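Putative exported protein (Bordetella parapertussis, PDB 3OCJ) is of unknown function but carries a Rossmann-like, AdoMet-dependent methyltransferase-type domain and probably acts as a methyltransferase. Local coordinates at residues Glu289-Arg292 against Phe296-Val299; Gly106-Ala111 against Leu190-Gly195. All blocks are in the same frame, centred on the assembly; numbering follows the deposited sequence.

Contact 1: residues Glu289-Arg292 against Phe296-Val299; sequences EDDR and FPTV
Where the antiparallel hairpin at the edge of the methyltransferase sheet opens into its connecting loop, Glu289 and Thr298 form the last hydrogen-bonded pair of strands 286-289 and 298-302. Glu289 N donates to Thr298 O at 2.8 Å, nearly straight at 165°, and Thr298 N returns a bond to Glu289 O. On the sheet face turned to helix 96-115, the CB atoms of the two residues lie 4.1 Å apart; the carboxylate of Glu289 leads away to salt bridges with Arg287 and Arg110. One water lies beside this pair, donating to Glu289 O and to Phe296 O and accepting from Thr298 OG1.

Farther into the loop, side chain replaces backbone as acceptor. The carboxylate of Asp291, its chi1 of 58° setting CG between the backbone N and carbonyl carbon, takes Phe296 N on OD1 at 2.8 Å, from above its plane, while OD2 receives Leu295 N. Asp290 instead lays OD1 against the ring of Pro297, 3.3 Å from CB, and bonds through that oxygen to His271. The pattern is that of a β-hairpin whose connecting loop is braced by an aspartate carboxylate accepting backbone N-H groups, here joining the last two strands of a class I methyltransferase-type sheet, 7 and 6 in its 3-2-1-4-5-7-6 order.

Contact 2: residues Gly106-Ala111 against Leu190-Gly195; sequences GHFRRA and LLTSNG
Phe108 and Thr192 meet at 3.3 Å, with Thr192 OG1 almost equally distant from CD2 and CE2 of the ring and approaching it obliquely. The hydroxyl owes this place to a chi1 of -177°, which swings OG1 anti to its own backbone N. One residue on, Ser193 O lies at the ring edge, in its plane, 3.7 Å from CZ. Asn194 adds an aliphatic touch, CB to CE2 at 4.0 Å, its amide turned 81° from the ring plane. A single phenylalanine thus touches three consecutive residues of 190-195.

The next shell fixes the polar atoms around that ring. Asn194 ND2 bonds to Ser226 OG, Ser193 O accepts from Thr225 OG1, and Thr192 OG1 has a weak hydrogen bond with Val224 O, all on the neighbouring strand 221-226. Arg104, one helical turn before Phe108, makes a cation-pi contact with its ring. On the helix itself, Arg110 NH1 donates a nearly straight hydrogen bond to His107 ND1 at 2.9 Å, in the ring plane, besides its salt bridge to Glu289. Such packing of a helix on the central parallel strands, beside the C-terminal end of strand 188-192, is characteristic of the Rossmann-like α/β sandwich of class I methyltransferases.

Overall arrangement
Both contacts are largely buried and reach the same mixed sheet, yet they are built from different chemistry. Contact 1 joins neighbouring strands at the antiparallel margin and depends on backbone bonds, a carboxylate and a water; contact 2 sets a helix against a central parallel strand and depends on one aromatic ring. Their centres are about 11 Å apart, and helix 96-115 connects them: Phe108 CD1 lies 3.4 Å from Thr298 OG1, with the Arg110-Glu289 salt bridge on the more exposed side. Phe296 and Asn194 also touch, the side chain of each about 4 Å from a bound palmitic acid, so both contacts border that ligand's site.

Contact 1: residues Glu289-Arg292 against Phe296-Val299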
# COMPACT_ATOMS: atom_id res chain seq x y z
N GLU A 289 -14.79 2.21 -4.01
CA GLU A 289 -15.05 2.62 -2.63
C GLU A 289 -14.02 3.68 -2.28
O GLU A 289 -12.84 3.37 -2.00
CB GLU A 289 -14.96 1.42 -1.67
CG GLU A 289 -16.08 0.39 -1.89
CD GLU A 289 -17.44 0.88 -1.38
OE1 GLU A 289 -17.49 1.87 -0.63
OE2 GLU A 289 -18.46 0.25 -1.73
N ASP A 290 -14.44 4.93 -2.33
CA ASP A 290 -13.52 6.04 -2.13
C ASP A 290 -13.30 6.34 -0.66
O ASP A 290 -14.24 6.35 0.14
CB ASP A 290 -14.05 7.31 -2.79
CG ASP A 290 -13.96 7.28 -4.30
OD1 ASP A 290 -13.22 6.45 -4.86
OD2 ASP A 290 -14.63 8.13 -4.95
N ASP A 291 -12.05 6.63 -0.30
CA ASP A 291 -11.78 7.24 0.99
C ASP A 291 -12.32 8.67 0.97
O ASP A 291 -12.67 9.21 -0.09
CB ASP A 291 -10.27 7.23 1.26
CG ASP A 291 -9.49 7.97 0.18
OD1 ASP A 291 -9.57 7.54 -1.00
OD2 ASP A 291 -8.80 8.97 0.49
N ARG A 292 -12.40 9.29 2.14
CA ARG A 292 -13.04 10.59 2.26
C ARG A 292 -12.46 11.64 1.31
O ARG A 292 -13.19 12.35 0.64
CB ARG A 292 -12.97 11.09 3.70
CG ARG A 292 -13.85 10.30 4.66
CD ARG A 292 -13.74 10.86 6.08
NE ARG A 292 -14.20 12.24 6.15
CZ ARG A 292 -13.41 13.31 6.03
NH1 ARG A 292 -12.10 13.16 5.83
NH2 ARG A 292 -13.93 14.53 6.10
N PHE A 296 -6.99 7.52 -2.17
CA PHE A 296 -6.58 6.12 -2.29
C PHE A 296 -7.81 5.22 -2.40
O PHE A 296 -8.09 4.43 -1.50
CB PHE A 296 -5.74 5.73 -1.06
CG PHE A 296 -4.73 4.62 -1.30
CD1 PHE A 296 -4.75 3.81 -2.44
CD2 PHE A 296 -3.73 4.41 -0.36
CE1 PHE A 296 -3.77 2.80 -2.62
CE2 PHE A 296 -2.77 3.42 -0.52
CZ PHE A 296 -2.78 2.62 -1.65
N PRO A 297 -8.52 5.31 -3.53
CA PRO A 297 -9.72 4.49 -3.67
C PRO A 297 -9.43 3.00 -3.75
O PRO A 297 -8.36 2.55 -4.19
CB PRO A 297 -10.33 4.95 -5.00
CG PRO A 297 -9.74 6.32 -5.26
CD PRO A 297 -8.35 6.26 -4.65
N THR A 298 -10.44 2.24 -3.34
CA THR A 298 -10.51 0.80 -3.49
C THR A 298 -11.39 0.54 -4.70
O THR A 298 -12.36 1.27 -4.93
CB THR A 298 -11.11 0.20 -2.23
OG1 THR A 298 -10.23 0.44 -1.12
CG2 THR A 298 -11.41 -1.30 -2.35
N VAL A 299 -11.07 -0.49 -5.47
CA VAL A 299 -11.93 -0.90 -6.57
C VAL A 299 -12.19 -2.40 -6.50
O VAL A 299 -11.26 -3.20 -6.27
CB VAL A 299 -11.35 -0.49 -7.94
CG1 VAL A 299 -9.94 -1.08 -8.17
CG2 VAL A 299 -12.30 -0.89 -9.08
O HOH W 1 -10.38 3.22 -0.28

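Contact 2: residues Gly106-Ala111 against Leu190-Gly195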
# COMPACT_ATOMS: atom_id res chain seq x y z
N GLY A 106 -9.83 -0.43 5.56
CA GLY A 106 -11.19 -0.69 6.01
C GLY A 106 -12.11 -1.10 4.87
O GLY A 106 -12.94 -2.00 5.01
N HIS A 107 -11.98 -0.41 3.73
CA HIS A 107 -12.81 -0.76 2.58
C HIS A 107 -12.46 -2.14 2.02
O HIS A 107 -13.34 -2.89 1.59
CB HIS A 107 -12.75 0.32 1.49
CG HIS A 107 -13.36 1.62 1.90
ND1 HIS A 107 -14.67 1.73 2.32
CD2 HIS A 107 -12.84 2.87 1.96
CE1 HIS A 107 -14.93 2.99 2.63
NE2 HIS A 107 -13.84 3.70 2.42
N PHE A 108 -11.17 -2.48 2.02
CA PHE A 108 -10.75 -3.83 1.63
C PHE A 108 -11.42 -4.86 2.53
O PHE A 108 -11.92 -5.87 2.05
CB PHE A 108 -9.22 -3.98 1.75
CG PHE A 108 -8.46 -3.61 0.49
CD1 PHE A 108 -8.68 -2.41 -0.17
CD2 PHE A 108 -7.48 -4.46 0.00
CE1 PHE A 108 -7.96 -2.07 -1.30
CE2 PHE A 108 -6.77 -4.13 -1.14
CZ PHE A 108 -7.00 -2.92 -1.79
N ARG A 109 -11.40 -4.63 3.84
CA ARG A 109 -11.98 -5.59 4.76
C ARG A 109 -13.47 -5.73 4.49
O ARG A 109 -13.99 -6.85 4.44
CB ARG A 109 -11.71 -5.18 6.21
CG ARG A 109 -10.30 -5.50 6.67
CD ARG A 109 -10.09 -5.11 8.13
NE ARG A 109 -11.05 -5.79 8.99
CZ ARG A 109 -11.25 -5.48 10.27
NH1 ARG A 109 -10.57 -4.49 10.83
NH2 ARG A 109 -12.14 -6.16 10.98
N ARG A 110 -14.18 -4.62 4.31
CA ARG A 110 -15.61 -4.71 4.05
C ARG A 110 -15.90 -5.44 2.74
O ARG A 110 -16.84 -6.26 2.66
CB ARG A 110 -16.28 -3.32 4.03
CG ARG A 110 -16.41 -2.66 5.38
CD ARG A 110 -17.38 -1.46 5.33
NE ARG A 110 -17.01 -0.54 4.26
CZ ARG A 110 -17.74 -0.31 3.17
NH1 ARG A 110 -17.28 0.52 2.24
NH2 ARG A 110 -18.93 -0.88 2.99
N ALA A 111 -15.10 -5.16 1.71
CA ALA A 111 -15.33 -5.76 0.40
C ALA A 111 -15.04 -7.26 0.46
O ALA A 111 -15.82 -8.07 -0.04
CB ALA A 111 -14.48 -5.09 -0.67
N LEU A 190 -11.43 -15.13 -5.21
CA LEU A 190 -11.24 -13.75 -4.80
C LEU A 190 -9.75 -13.47 -4.80
O LEU A 190 -8.96 -14.30 -4.35
CB LEU A 190 -11.78 -13.56 -3.39
CG LEU A 190 -13.12 -12.87 -3.18
CD1 LEU A 190 -13.48 -12.94 -1.71
CD2 LEU A 190 -13.04 -11.42 -3.65
N LEU A 191 -9.34 -12.30 -5.30
CA LEU A 191 -7.93 -11.92 -5.28
C LEU A 191 -7.85 -10.48 -4.81
O LEU A 191 -8.58 -9.62 -5.30
CB LEU A 191 -7.29 -12.08 -6.67
CG LEU A 191 -5.76 -11.91 -6.73
CD1 LEU A 191 -5.13 -12.71 -7.88
CD2 LEU A 191 -5.34 -10.44 -6.81
N THR A 192 -7.00 -10.23 -3.82
CA THR A 192 -6.79 -8.87 -3.35
C THR A 192 -5.33 -8.45 -3.60
O THR A 192 -4.40 -9.25 -3.48
CB THR A 192 -7.19 -8.74 -1.87
OG1 THR A 192 -7.04 -7.38 -1.46
CG2 THR A 192 -6.36 -9.66 -1.00
N SER A 193 -5.15 -7.18 -3.97
CA SER A 193 -3.83 -6.65 -4.29
C SER A 193 -3.72 -5.19 -3.86
O SER A 193 -4.55 -4.36 -4.23
CB SER A 193 -3.56 -6.75 -5.80
OG SER A 193 -2.26 -6.26 -6.11
N ASN A 194 -2.68 -4.90 -3.09
CA ASN A 194 -2.37 -3.52 -2.72
C ASN A 194 -0.87 -3.32 -2.76
O ASN A 194 -0.12 -4.17 -2.31
CB ASN A 194 -2.90 -3.23 -1.31
CG ASN A 194 -2.58 -1.82 -0.84
OD1 ASN A 194 -1.78 -1.62 0.08
ND2 ASN A 194 -3.19 -0.84 -1.46
N GLY A 195 -0.44 -2.19 -3.31
CA GLY A 195 0.95 -1.77 -3.22
C GLY A 195 1.88 -2.18 -4.34
O GLY A 195 3.11 -2.19 -4.17